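Local coordinates for protein succinate-semialdehyde dehydrogenase (Synechococcus sp., PDB 4ITA) that probably oxidises succinic semialdehyde to succinate with NADP as cofactor, at residues 131-136 with 361-366; 263-268 with 417-422; 314-319 with 341-346. All coordinates share one frame; numbering follows the deposited sequence.

All three contacts lie within one aldehyde dehydrogenase chain, and contacts 1 and 2 both touch the NADPH, their centres about 11 Å apart. A salt bridge from Glu-361 to Lys-268 links them directly, so the loops that hold the nicotinamide ribose and the cysteine are tied together. Contact 3 lies further out, its centre about 13 Å from that of contact 1 and about 20 Å from that of contact 2. Along the chain the segments of contacts 1 and 2 alternate, while contact 3 is nested inside both loops. The seven-stranded sheet relates all three: strands 267-273, 346-349 and 366-372 begin within segments 263-268, 341-346 and 361-366.

Contact 1. Residues 131-136 with 361-366; sequences PWNFPF and ELFAPV. With NDP (NADPH dihydro-nicotinamide-adenine-dinucleotide phosphate), chain C; EDO (1,2-ethanediol), chain I; EDO (1,2-ethanediol), chain O.
Apolar packing joins Trp-132 to Phe-363: CH2, on the far rim of the indole, comes within 3.7 Å of CE2 at the edge of the phenyl ring. The two planes meet obliquely at 65°, the indole and the phenyl passing alongside each other and pointing opposite ways. Asn-133 reaches the phenyl edge too, its ND2 3.5 Å from Phe-363 CZ and near the phenyl plane. With chi1 at 71°, its CG lies between the backbone N and the carbonyl carbon, which turns the amide to the cofactor; ND2 is hydrogen-bonded to Gln-262 O. In aldehyde dehydrogenases the asparagine of this Pro-Trp-Asn-Phe-Pro sequence belongs to the oxyanion hole, a role Asn-133 probably keeps. One face of Phe-363 carries the nicotinamide ribose and an ethanediol, so a flat, apolar residue suits the place. An alanine here would probably leave the Trp-132 rim and the ribose without their common support and open a gap between the loops. Hydrogen bonds grip the ribose from the second loop: O3D donates to Glu-361 OE1 (2.6 Å) and O2D to Glu-361 OE2 (2.8 Å). The extended glutamate places both oxygens there, and OE2 also forms a salt bridge with Lys-268.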
loop_
_atom_site.group_PDB
_atom_site.type_symbol
_atom_site.label_atom_id
_atom_site.label_comp_id
_atom_site.label_asym_id
_atom_site.label_seq_id
_atom_site.Cartn_x
_atom_site.Cartn_y
_atom_site.Cartn_z
ATOM N N PRO A 131 -13.589 -8.293 -11.464
ATOM C CA PRO A 131 -14.700 -7.898 -12.333
ATOM C C PRO A 131 -14.935 -8.851 -13.509
ATOM O O PRO A 131 -14.082 -9.682 -13.832
ATOM C CB PRO A 131 -14.233 -6.544 -12.861
ATOM C CG PRO A 131 -12.780 -6.763 -13.059
ATOM C CD PRO A 131 -12.328 -7.657 -11.895
ATOM N N TRP A 132 -16.084 -8.709 -14.168
ATOM C CA TRP A 132 -16.426 -9.606 -15.259
ATOM C C TRP A 132 -15.695 -9.309 -16.569
ATOM O O TRP A 132 -15.758 -10.120 -17.480
ATOM C CB TRP A 132 -17.947 -9.643 -15.499
ATOM C CG TRP A 132 -18.577 -8.281 -15.612
ATOM C CD1 TRP A 132 -19.338 -7.657 -14.665
ATOM C CD2 TRP A 132 -18.497 -7.369 -16.724
ATOM N NE1 TRP A 132 -19.739 -6.427 -15.113
ATOM C CE2 TRP A 132 -19.232 -6.222 -16.368
ATOM C CE3 TRP A 132 -17.889 -7.419 -17.980
ATOM C CZ2 TRP A 132 -19.365 -5.124 -17.225
ATOM C CZ3 TRP A 132 -18.011 -6.315 -18.827
ATOM C CH2 TRP A 132 -18.745 -5.189 -18.443
ATOM N N ASN A 133 -15.019 -8.167 -16.695
ATOM C CA ASN A 133 -14.559 -7.775 -18.035
ATOM C C ASN A 133 -13.398 -8.586 -18.602
ATOM O O ASN A 133 -13.330 -8.806 -19.810
ATOM C CB ASN A 133 -14.348 -6.259 -18.172
ATOM C CG ASN A 133 -13.150 -5.751 -17.415
ATOM O OD1 ASN A 133 -12.761 -6.294 -16.378
ATOM N ND2 ASN A 133 -12.547 -4.686 -17.933
ATOM N N PHE A 134 -12.500 -9.042 -17.733
ATOM C CA PHE A 134 -11.446 -9.971 -18.138
ATOM C C PHE A 134 -11.464 -11.069 -17.095
ATOM O O PHE A 134 -10.627 -11.099 -16.190
ATOM C CB PHE A 134 -10.076 -9.287 -18.209
ATOM C CG PHE A 134 -9.968 -8.264 -19.309
ATOM C CD1 PHE A 134 -10.181 -6.919 -19.049
ATOM C CD2 PHE A 134 -9.655 -8.650 -20.601
ATOM C CE1 PHE A 134 -10.082 -5.971 -20.067
ATOM C CE2 PHE A 134 -9.554 -7.707 -21.626
ATOM C CZ PHE A 134 -9.771 -6.368 -21.353
ATOM N N PRO A 135 -12.448 -11.969 -17.203
ATOM C CA PRO A 135 -12.776 -12.865 -16.090
ATOM C C PRO A 135 -11.729 -13.939 -15.809
ATOM O O PRO A 135 -11.755 -14.514 -14.720
ATOM C CB PRO A 135 -14.111 -13.482 -16.521
ATOM C CG PRO A 135 -14.060 -13.455 -18.024
ATOM C CD PRO A 135 -13.307 -12.198 -18.381
ATOM N N PHE A 136 -10.835 -14.213 -16.762
ATOM C CA PHE A 136 -9.697 -15.103 -16.516
ATOM C C PHE A 136 -8.430 -14.303 -16.230
ATOM O O PHE A 136 -7.771 -14.513 -15.209
ATOM C CB PHE A 136 -9.452 -16.031 -17.716
ATOM C CG PHE A 136 -10.222 -17.328 -17.664
ATOM C CD1 PHE A 136 -11.610 -17.328 -17.588
ATOM C CD2 PHE A 136 -9.560 -18.547 -17.726
ATOM C CE1 PHE A 136 -12.320 -18.523 -17.558
ATOM C CE2 PHE A 136 -10.262 -19.744 -17.697
ATOM C CZ PHE A 136 -11.643 -19.730 -17.608
ATOM N N GLU A 361 -16.433 7.546 -16.864
ATOM C CA GLU A 361 -15.911 6.442 -17.655
ATOM C C GLU A 361 -16.987 5.905 -18.580
ATOM O O GLU A 361 -18.099 5.597 -18.139
ATOM C CB GLU A 361 -15.403 5.313 -16.756
ATOM C CG GLU A 361 -14.880 4.121 -17.554
ATOM C CD GLU A 361 -14.239 3.048 -16.696
ATOM O OE1 GLU A 361 -14.784 2.746 -15.615
ATOM O OE2 GLU A 361 -13.198 2.495 -17.116
ATOM N N LEU A 362 -16.656 5.807 -19.863
ATOM C CA LEU A 362 -17.565 5.229 -20.844
ATOM C C LEU A 362 -17.145 3.790 -21.119
ATOM O O LEU A 362 -16.196 3.533 -21.860
ATOM C CB LEU A 362 -17.585 6.067 -22.126
ATOM C CG LEU A 362 -18.031 7.525 -21.982
ATOM C CD1 LEU A 362 -18.182 8.161 -23.356
ATOM C CD2 LEU A 362 -19.320 7.644 -21.172
ATOM N N PHE A 363 -17.858 2.861 -20.495
ATOM C CA PHE A 363 -17.470 1.455 -20.472
ATOM C C PHE A 363 -18.254 0.720 -21.551
ATOM O O PHE A 363 -19.089 -0.131 -21.268
ATOM C CB PHE A 363 -17.752 0.875 -19.081
ATOM C CG PHE A 363 -16.794 -0.204 -18.658
ATOM C CD1 PHE A 363 -15.431 0.039 -18.604
ATOM C CD2 PHE A 363 -17.262 -1.454 -18.288
ATOM C CE1 PHE A 363 -14.554 -0.955 -18.202
ATOM C CE2 PHE A 363 -16.391 -2.450 -17.879
ATOM C CZ PHE A 363 -15.040 -2.198 -17.836
ATOM N N ALA A 364 -17.962 1.073 -22.798
ATOM C CA ALA A 364 -18.729 0.691 -23.972
ATOM C C ALA A 364 -17.968 1.303 -25.146
ATOM O O ALA A 364 -17.103 2.150 -24.932
ATOM C CB ALA A 364 -20.138 1.274 -23.875
ATOM N N PRO A 365 -18.282 0.904 -26.393
ATOM C CA PRO A 365 -17.439 1.383 -27.500
ATOM C C PRO A 365 -17.823 2.780 -27.981
ATOM O O PRO A 365 -18.226 2.959 -29.137
ATOM C CB PRO A 365 -17.692 0.346 -28.596
ATOM C CG PRO A 365 -19.105 -0.103 -28.350
ATOM C CD PRO A 365 -19.271 -0.097 -26.844
ATOM N N VAL A 366 -17.684 3.757 -27.090
ATOM C CA VAL A 366 -18.140 5.120 -27.330
ATOM C C VAL A 366 -16.963 6.067 -27.151
ATOM O O VAL A 366 -16.455 6.236 -26.038
ATOM C CB VAL A 366 -19.281 5.508 -26.354
ATOM C CG1 VAL A 366 -19.758 6.947 -26.600
ATOM C CG2 VAL A 366 -20.437 4.526 -26.470
HETATM P PA NDP C . -18.054 -3.343 -10.105
HETATM O O1A NDP C . -17.184 -2.505 -9.213
HETATM O O2A NDP C . -19.543 -3.139 -10.104
HETATM O O5B NDP C . -17.788 -4.883 -9.764
HETATM C C5B NDP C . -16.466 -5.423 -9.653
HETATM C C4B NDP C . -16.397 -6.461 -8.537
HETATM O O4B NDP C . -16.636 -5.810 -7.286
HETATM C C3B NDP C . -17.471 -7.538 -8.639
HETATM O O3B NDP C . -16.956 -8.755 -8.081
HETATM C C2B NDP C . -18.571 -7.002 -7.744
HETATM O O2B NDP C . -19.428 -8.011 -7.227
HETATM C C1B NDP C . -17.736 -6.441 -6.626
HETATM N N9A NDP C . -18.383 -5.392 -5.825
HETATM C C8A NDP C . -19.206 -4.408 -6.238
HETATM N N7A NDP C . -19.555 -3.622 -5.192
HETATM C C5A NDP C . -18.928 -4.097 -4.104
HETATM C C6A NDP C . -18.847 -3.754 -2.675
HETATM N N6A NDP C . -19.530 -2.695 -2.197
HETATM N N1A NDP C . -18.074 -4.528 -1.892
HETATM C C2A NDP C . -17.386 -5.579 -2.359
HETATM N N3A NDP C . -17.415 -5.957 -3.646
HETATM C C4A NDP C . -18.155 -5.259 -4.531
HETATM O O3 NDP C . -17.392 -3.140 -11.577
HETATM P PN NDP C . -18.003 -3.098 -13.081
HETATM O O1N NDP C . -19.306 -2.331 -13.135
HETATM O O2N NDP C . -17.913 -4.493 -13.636
HETATM O O5D NDP C . -16.893 -2.198 -13.823
HETATM C C5D NDP C . -15.565 -2.678 -13.984
HETATM C C4D NDP C . -14.580 -1.613 -13.537
HETATM O O4D NDP C . -13.293 -2.207 -13.311
HETATM C C3D NDP C . -14.363 -0.532 -14.577
HETATM O O3D NDP C . -14.320 0.755 -13.950
HETATM C C2D NDP C . -13.028 -0.942 -15.167
HETATM O O2D NDP C . -12.390 0.173 -15.792
HETATM C C1D NDP C . -12.280 -1.417 -13.938
HETATM N N1N NDP C . -11.123 -2.232 -14.335
HETATM C C2N NDP C . -9.919 -2.015 -13.779
HETATM C C3N NDP C . -8.763 -2.421 -14.444
HETATM C C7N NDP C . -7.403 -2.226 -13.842
HETATM O O7N NDP C . -6.611 -3.165 -13.875
HETATM N N7N NDP C . -7.083 -1.055 -13.297
HETATM C C4N NDP C . -8.838 -3.064 -15.809
HETATM C C5N NDP C . -10.159 -3.646 -16.005
HETATM C C6N NDP C . -11.249 -3.205 -15.260
HETATM P P2B NDP C . -20.885 -8.278 -7.848
HETATM O O1X NDP C . -21.397 -9.390 -6.978
HETATM O O2X NDP C . -21.668 -6.996 -7.689
HETATM O O3X NDP C . -20.718 -8.695 -9.278
HETATM C C1 EDO I . -21.087 2.854 -17.153
HETATM O O1 EDO I . -19.751 3.308 -16.858
HETATM C C2 EDO I . -21.199 2.523 -18.640
HETATM O O2 EDO I . -20.407 3.457 -19.374
HETATM C C1 EDO O . -17.515 0.742 -15.247
HETATM O O1 EDO O . -17.390 2.173 -15.286
HETATM C C2 EDO O . -18.973 0.309 -15.203
HETATM O O2 EDO O . -19.416 0.305 -13.839
#

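Contact 2. Residues 263-268 with 417-422; sequences SCIAAK and GMVKSD. With NDP (NADPH dihydro-nicotinamide-adenine-dinucleotide phosphate), chain C; EDO (1,2-ethanediol), chain R.
Ile-265 carries the packing against Val-419, and its branched side chain can be followed outward. At its root, CB lies 4.0 Å from Val-419 CG1. The CG2 branch meets the same methyl at 3.9 Å, the two side chains crossing at a slant. CG1 of Ile-265 falls between the backbone N and the carbonyl carbon (chi1 50°), and from there the chain runs extended to CD1. That terminal methyl rests on backbone: it is 3.8 Å from Val-419 O, and it also touches Lys-420 CA and Ser-421 N. Beta-branched residues suit both sides, since each presents a methyl close to its own main chain. Next to the apolar contact a water donates to Ile-265 O and to Val-419 O, 2.8 Å from each, and so satisfies two carbonyls that cannot bond each other. Ile-265 also lies in a type I turn from Ser-263 to Ala-266, and its N donates to Ser-263 OG in an ST turn. The turn holds Cys-264, at the position of the family's nucleophilic cysteine; its SG is bonded covalently to NDP C4N at 1.9 Å, consistent with a cofactor adduct that shields the thiol from oxidation. Lys-268 NZ, 2.9 Å from Ser-263 O and in its carbonyl plane, ties down the start of the turn. On the other segment, Ser-421 OG donates to O1 of an ethanediol (2.7 Å), which lies beside the Cys-264 sulfur.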
loop_
_atom_site.group_PDB
_atom_site.type_symbol
_atom_site.label_atom_id
_atom_site.label_comp_id
_atom_site.label_asym_id
_atom_site.label_seq_id
_atom_site.Cartn_x
_atom_site.Cartn_y
_atom_site.Cartn_z
ATOM N N SER A 263 -12.981 -1.971 -21.272
ATOM C CA SER A 263 -11.645 -2.098 -20.718
ATOM C C SER A 263 -11.268 -0.850 -19.969
ATOM O O SER A 263 -11.538 0.272 -20.408
ATOM C CB SER A 263 -10.608 -2.347 -21.801
ATOM O OG SER A 263 -9.315 -2.362 -21.207
ATOM N N CYS A 264 -10.616 -1.042 -18.838
ATOM C CA CYS A 264 -10.118 0.060 -18.041
ATOM C C CYS A 264 -9.102 0.927 -18.791
ATOM O O CYS A 264 -8.990 2.117 -18.514
ATOM C CB CYS A 264 -9.498 -0.491 -16.756
ATOM S SG CYS A 264 -8.212 -1.745 -17.029
ATOM N N ILE A 265 -8.363 0.316 -19.717
ATOM C CA ILE A 265 -7.348 1.019 -20.504
ATOM C C ILE A 265 -7.760 1.164 -21.966
ATOM O O ILE A 265 -6.908 1.318 -22.846
ATOM C CB ILE A 265 -5.948 0.344 -20.425
ATOM C CG1 ILE A 265 -6.050 -1.157 -20.720
ATOM C CG2 ILE A 265 -5.293 0.592 -19.065
ATOM C CD1 ILE A 265 -4.703 -1.875 -20.851
ATOM N N ALA A 266 -9.060 1.130 -22.226
ATOM C CA ALA A 266 -9.555 1.541 -23.527
ATOM C C ALA A 266 -9.124 2.982 -23.779
ATOM O O ALA A 266 -9.008 3.788 -22.842
ATOM C CB ALA A 266 -11.063 1.446 -23.577
ATOM N N ALA A 267 -8.894 3.314 -25.046
ATOM C CA ALA A 267 -8.795 4.712 -25.449
ATOM C C ALA A 267 -10.205 5.299 -25.378
ATOM O O ALA A 267 -11.066 4.921 -26.169
ATOM C CB ALA A 267 -8.255 4.811 -26.862
ATOM N N LYS A 268 -10.449 6.200 -24.433
ATOM C CA LYS A 268 -11.798 6.732 -24.238
ATOM C C LYS A 268 -11.987 8.170 -24.734
ATOM O O LYS A 268 -13.067 8.531 -25.200
ATOM C CB LYS A 268 -12.240 6.581 -22.774
ATOM C CG LYS A 268 -12.178 5.139 -22.271
ATOM C CD LYS A 268 -13.151 4.867 -21.122
ATOM C CE LYS A 268 -13.147 3.381 -20.726
ATOM N NZ LYS A 268 -12.079 3.020 -19.732
ATOM N N GLY A 417 1.902 3.772 -29.503
ATOM C CA GLY A 417 1.250 2.484 -29.366
ATOM C C GLY A 417 0.088 2.609 -28.407
ATOM O O GLY A 417 0.024 3.572 -27.642
ATOM N N MET A 418 -0.828 1.649 -28.438
ATOM C CA MET A 418 -1.910 1.619 -27.462
ATOM C C MET A 418 -1.425 1.061 -26.135
ATOM O O MET A 418 -0.546 0.198 -26.087
ATOM C CB MET A 418 -3.116 0.805 -27.964
ATOM C CG MET A 418 -2.835 -0.650 -28.366
ATOM S SD MET A 418 -4.332 -1.590 -28.883
ATOM C CE MET A 418 -4.949 -2.007 -27.268
ATOM N N VAL A 419 -2.003 1.555 -25.050
ATOM C CA VAL A 419 -1.701 1.019 -23.733
ATOM C C VAL A 419 -2.121 -0.446 -23.686
ATOM O O VAL A 419 -3.216 -0.804 -24.134
ATOM C CB VAL A 419 -2.429 1.827 -22.634
ATOM C CG1 VAL A 419 -2.147 1.257 -21.254
ATOM C CG2 VAL A 419 -2.014 3.287 -22.684
ATOM N N LYS A 420 -1.233 -1.290 -23.168
ATOM C CA LYS A 420 -1.512 -2.710 -22.976
ATOM C C LYS A 420 -0.875 -3.134 -21.670
ATOM O O LYS A 420 0.112 -2.544 -21.233
ATOM C CB LYS A 420 -0.914 -3.558 -24.104
ATOM C CG LYS A 420 -1.492 -3.323 -25.488
ATOM C CD LYS A 420 -0.911 -4.317 -26.492
ATOM C CE LYS A 420 -1.260 -3.933 -27.915
ATOM N NZ LYS A 420 -0.594 -4.837 -28.904
ATOM N N SER A 421 -1.425 -4.164 -21.042
ATOM C CA SER A 421 -0.731 -4.776 -19.919
ATOM C C SER A 421 0.188 -5.893 -20.425
ATOM O O SER A 421 -0.081 -6.539 -21.440
ATOM C CB SER A 421 -1.717 -5.288 -18.875
ATOM O OG SER A 421 -2.635 -6.194 -19.444
ATOM N N ASP A 422 1.288 -6.096 -19.714
ATOM C CA ASP A 422 2.334 -7.025 -20.115
ATOM C C ASP A 422 2.921 -7.519 -18.803
ATOM O O ASP A 422 3.325 -6.705 -17.986
ATOM C CB ASP A 422 3.390 -6.245 -20.913
ATOM C CG ASP A 422 4.525 -7.115 -21.444
ATOM O OD1 ASP A 422 4.903 -8.116 -20.802
ATOM O OD2 ASP A 422 5.069 -6.769 -22.515
HETATM P PA NDP C . -18.054 -3.343 -10.105
HETATM O O1A NDP C . -17.184 -2.505 -9.213
HETATM O O2A NDP C . -19.543 -3.139 -10.104
HETATM O O5B NDP C . -17.788 -4.883 -9.764
HETATM C C5B NDP C . -16.466 -5.423 -9.653
HETATM C C4B NDP C . -16.397 -6.461 -8.537
HETATM O O4B NDP C . -16.636 -5.810 -7.286
HETATM C C3B NDP C . -17.471 -7.538 -8.639
HETATM O O3B NDP C . -16.956 -8.755 -8.081
HETATM C C2B NDP C . -18.571 -7.002 -7.744
HETATM O O2B NDP C . -19.428 -8.011 -7.227
HETATM C C1B NDP C . -17.736 -6.441 -6.626
HETATM N N9A NDP C . -18.383 -5.392 -5.825
HETATM C C8A NDP C . -19.206 -4.408 -6.238
HETATM N N7A NDP C . -19.555 -3.622 -5.192
HETATM C C5A NDP C . -18.928 -4.097 -4.104
HETATM C C6A NDP C . -18.847 -3.754 -2.675
HETATM N N6A NDP C . -19.530 -2.695 -2.197
HETATM N N1A NDP C . -18.074 -4.528 -1.892
HETATM C C2A NDP C . -17.386 -5.579 -2.359
HETATM N N3A NDP C . -17.415 -5.957 -3.646
HETATM C C4A NDP C . -18.155 -5.259 -4.531
HETATM O O3 NDP C . -17.392 -3.140 -11.577
HETATM P PN NDP C . -18.003 -3.098 -13.081
HETATM O O1N NDP C . -19.306 -2.331 -13.135
HETATM O O2N NDP C . -17.913 -4.493 -13.636
HETATM O O5D NDP C . -16.893 -2.198 -13.823
HETATM C C5D NDP C . -15.565 -2.678 -13.984
HETATM C C4D NDP C . -14.580 -1.613 -13.537
HETATM O O4D NDP C . -13.293 -2.207 -13.311
HETATM C C3D NDP C . -14.363 -0.532 -14.577
HETATM O O3D NDP C . -14.320 0.755 -13.950
HETATM C C2D NDP C . -13.028 -0.942 -15.167
HETATM O O2D NDP C . -12.390 0.173 -15.792
HETATM C C1D NDP C . -12.280 -1.417 -13.938
HETATM N N1N NDP C . -11.123 -2.232 -14.335
HETATM C C2N NDP C . -9.919 -2.015 -13.779
HETATM C C3N NDP C . -8.763 -2.421 -14.444
HETATM C C7N NDP C . -7.403 -2.226 -13.842
HETATM O O7N NDP C . -6.611 -3.165 -13.875
HETATM N N7N NDP C . -7.083 -1.055 -13.297
HETATM C C4N NDP C . -8.838 -3.064 -15.809
HETATM C C5N NDP C . -10.159 -3.646 -16.005
HETATM C C6N NDP C . -11.249 -3.205 -15.260
HETATM P P2B NDP C . -20.885 -8.278 -7.848
HETATM O O1X NDP C . -21.397 -9.390 -6.978
HETATM O O2X NDP C . -21.668 -6.996 -7.689
HETATM O O3X NDP C . -20.718 -8.695 -9.278
HETATM C C1 EDO R . -6.538 -5.402 -19.778
HETATM O O1 EDO R . -5.176 -5.671 -20.120
HETATM C C2 EDO R . -6.580 -4.676 -18.439
HETATM O O2 EDO R . -6.072 -5.534 -17.406
HETATM O O HOH W 1 -5.350 0.785 -25.073
#

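Contact 3. Residues 314-319 with 341-346; sequences DISRQV and YFYPPT. With EDO (1,2-ethanediol), chain I.
Tyr-343 is the residue of 341-346 that packs on the helix, its side chain meeting Ile-315, Ser-316 and Val-319. With CG anti to the backbone N (chi1 -161°), the side chain leaves the loop and extends to the helix surface. Ile-315 CG2 then lies over one ring face, 4.1 Å from the centroid and 16° off the normal, which makes a CH-pi contact. Further round the ring, CE1 comes 3.5 Å from Ser-316 OG at an oblique angle; this small side chain leaves room for the ring, and its hydroxyl is hydrogen-bonded back to Leu-312 O, one turn earlier. At the far end the phenol OH meets Val-319 CG2 at 3.4 Å. A long aromatic ring suits the place because it can span Ile-315, Ser-316 and Val-319 at once. The next residue, Pro-344, puts its CD against the opposite face of Tyr-343, 3.5 Å above the plane, so the ring is held between a proline and an isoleucine. Thr-346 closes the segment: OG1 donates to Pro-344 O (2.8 Å) from above the carbonyl plane, and is also hydrogen-bonded to Gly-333 N, so the buried hydroxyl has two partners. Thr-346 begins strand 346-349, whose neighbour 366-372 runs parallel to it in the large sheet. Val-366 of that strand touches Ile-315, Val-319, Tyr-343 and Thr-346, so helix 309-325 packs on the sheet with Tyr-343, from the loop leading into strand 346-349, filling in between the helix and Val-366.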
loop_
_atom_site.group_PDB
_atom_site.type_symbol
_atom_site.label_atom_id
_atom_site.label_comp_id
_atom_site.label_asym_id
_atom_site.label_seq_id
_atom_site.Cartn_x
_atom_site.Cartn_y
_atom_site.Cartn_z
ATOM N N ASP A 314 -26.821 2.126 -18.599
ATOM C CA ASP A 314 -25.946 3.215 -18.182
ATOM C C ASP A 314 -25.351 3.977 -19.369
ATOM O O ASP A 314 -25.435 5.208 -19.418
ATOM C CB ASP A 314 -24.838 2.716 -17.246
ATOM C CG ASP A 314 -25.355 2.312 -15.877
ATOM O OD1 ASP A 314 -26.504 2.657 -15.529
ATOM O OD2 ASP A 314 -24.594 1.648 -15.144
ATOM N N ILE A 315 -24.751 3.272 -20.325
ATOM C CA ILE A 315 -24.163 3.982 -21.463
ATOM C C ILE A 315 -25.237 4.694 -22.291
ATOM O O ILE A 315 -25.010 5.798 -22.792
ATOM C CB ILE A 315 -23.275 3.070 -22.364
ATOM C CG1 ILE A 315 -22.527 3.910 -23.415
ATOM C CG2 ILE A 315 -24.098 1.980 -23.051
ATOM C CD1 ILE A 315 -21.454 4.838 -22.853
ATOM N N SER A 316 -26.410 4.080 -22.414
ATOM C CA SER A 316 -27.489 4.688 -23.182
ATOM C C SER A 316 -27.882 6.020 -22.559
ATOM O O SER A 316 -28.076 7.013 -23.267
ATOM C CB SER A 316 -28.702 3.755 -23.257
ATOM O OG SER A 316 -28.391 2.567 -23.965
ATOM N N ARG A 317 -27.982 6.038 -21.231
ATOM C CA ARG A 317 -28.315 7.259 -20.506
ATOM C C ARG A 317 -27.203 8.301 -20.615
ATOM O O ARG A 317 -27.472 9.478 -20.871
ATOM C CB ARG A 317 -28.617 6.958 -19.033
ATOM C CG ARG A 317 -29.007 8.207 -18.246
ATOM C CD ARG A 317 -28.991 7.984 -16.731
ATOM N NE ARG A 317 -27.748 7.367 -16.263
ATOM C CZ ARG A 317 -26.579 7.995 -16.170
ATOM N NH1 ARG A 317 -26.470 9.269 -16.523
ATOM N NH2 ARG A 317 -25.508 7.338 -15.738
ATOM N N GLN A 318 -25.952 7.881 -20.421
ATOM C CA GLN A 318 -24.824 8.805 -20.511
ATOM C C GLN A 318 -24.797 9.505 -21.865
ATOM O O GLN A 318 -24.637 10.729 -21.951
ATOM C CB GLN A 318 -23.495 8.083 -20.300
ATOM C CG GLN A 318 -23.231 7.612 -18.884
ATOM C CD GLN A 318 -21.975 6.773 -18.811
ATOM O OE1 GLN A 318 -21.882 5.728 -19.449
ATOM N NE2 GLN A 318 -20.992 7.233 -18.045
ATOM N N VAL A 319 -24.955 8.725 -22.927
ATOM C CA VAL A 319 -24.963 9.285 -24.269
ATOM C C VAL A 319 -26.177 10.189 -24.485
ATOM O O VAL A 319 -26.036 11.311 -24.976
ATOM C CB VAL A 319 -24.898 8.184 -25.334
ATOM C CG1 VAL A 319 -25.073 8.777 -26.730
ATOM C CG2 VAL A 319 -23.563 7.454 -25.234
ATOM N N TYR A 341 -27.679 -7.454 -25.370
ATOM C CA TYR A 341 -27.398 -6.108 -24.875
ATOM C C TYR A 341 -26.486 -5.310 -25.812
ATOM O O TYR A 341 -25.432 -4.825 -25.396
ATOM C CB TYR A 341 -26.784 -6.179 -23.473
ATOM C CG TYR A 341 -27.507 -7.105 -22.520
ATOM C CD1 TYR A 341 -28.894 -7.085 -22.411
ATOM C CD2 TYR A 341 -26.800 -8.013 -21.741
ATOM C CE1 TYR A 341 -29.552 -7.938 -21.542
ATOM C CE2 TYR A 341 -27.449 -8.867 -20.872
ATOM C CZ TYR A 341 -28.821 -8.823 -20.775
ATOM O OH TYR A 341 -29.464 -9.678 -19.909
ATOM N N PHE A 342 -26.902 -5.166 -27.069
ATOM C CA PHE A 342 -26.057 -4.581 -28.101
ATOM C C PHE A 342 -26.112 -3.059 -28.131
ATOM O O PHE A 342 -27.191 -2.460 -28.151
ATOM C CB PHE A 342 -26.418 -5.148 -29.478
ATOM C CG PHE A 342 -25.922 -6.550 -29.707
ATOM C CD1 PHE A 342 -26.725 -7.647 -29.421
ATOM C CD2 PHE A 342 -24.654 -6.770 -30.219
ATOM C CE1 PHE A 342 -26.265 -8.937 -29.634
ATOM C CE2 PHE A 342 -24.185 -8.053 -30.430
ATOM C CZ PHE A 342 -24.995 -9.140 -30.139
ATOM N N TYR A 343 -24.929 -2.452 -28.124
ATOM C CA TYR A 343 -24.759 -1.013 -28.316
ATOM C C TYR A 343 -23.674 -0.812 -29.374
ATOM O O TYR A 343 -22.616 -1.435 -29.302
ATOM C CB TYR A 343 -24.363 -0.336 -27.001
ATOM C CG TYR A 343 -24.623 1.149 -27.005
ATOM C CD1 TYR A 343 -25.840 1.658 -26.575
ATOM C CD2 TYR A 343 -23.666 2.044 -27.459
ATOM C CE1 TYR A 343 -26.099 3.011 -26.590
ATOM C CE2 TYR A 343 -23.918 3.406 -27.481
ATOM C CZ TYR A 343 -25.133 3.882 -27.044
ATOM O OH TYR A 343 -25.374 5.236 -27.063
ATOM N N PRO A 344 -23.936 0.036 -30.381
ATOM C CA PRO A 344 -23.018 0.149 -31.520
ATOM C C PRO A 344 -21.823 1.053 -31.238
ATOM O O PRO A 344 -21.903 1.926 -30.370
ATOM C CB PRO A 344 -23.898 0.803 -32.588
ATOM C CG PRO A 344 -24.790 1.690 -31.799
ATOM C CD PRO A 344 -25.104 0.912 -30.539
ATOM N N PRO A 345 -20.715 0.842 -31.962
ATOM C CA PRO A 345 -19.617 1.814 -31.946
ATOM C C PRO A 345 -20.160 3.221 -32.165
ATOM O O PRO A 345 -20.963 3.446 -33.073
ATOM C CB PRO A 345 -18.759 1.372 -33.131
ATOM C CG PRO A 345 -18.968 -0.118 -33.180
ATOM C CD PRO A 345 -20.422 -0.311 -32.835
ATOM N N THR A 346 -19.727 4.151 -31.324
ATOM C CA THR A 346 -20.306 5.482 -31.280
ATOM C C THR A 346 -19.198 6.515 -31.157
ATOM O O THR A 346 -18.199 6.285 -30.477
ATOM C CB THR A 346 -21.268 5.609 -30.079
ATOM O OG1 THR A 346 -22.361 4.699 -30.240
ATOM C CG2 THR A 346 -21.820 7.026 -29.931
HETATM C C1 EDO I . -21.087 2.854 -17.153
HETATM O O1 EDO I . -19.751 3.308 -16.858
HETATM C C2 EDO I . -21.199 2.523 -18.640
HETATM O O2 EDO I . -20.407 3.457 -19.374
#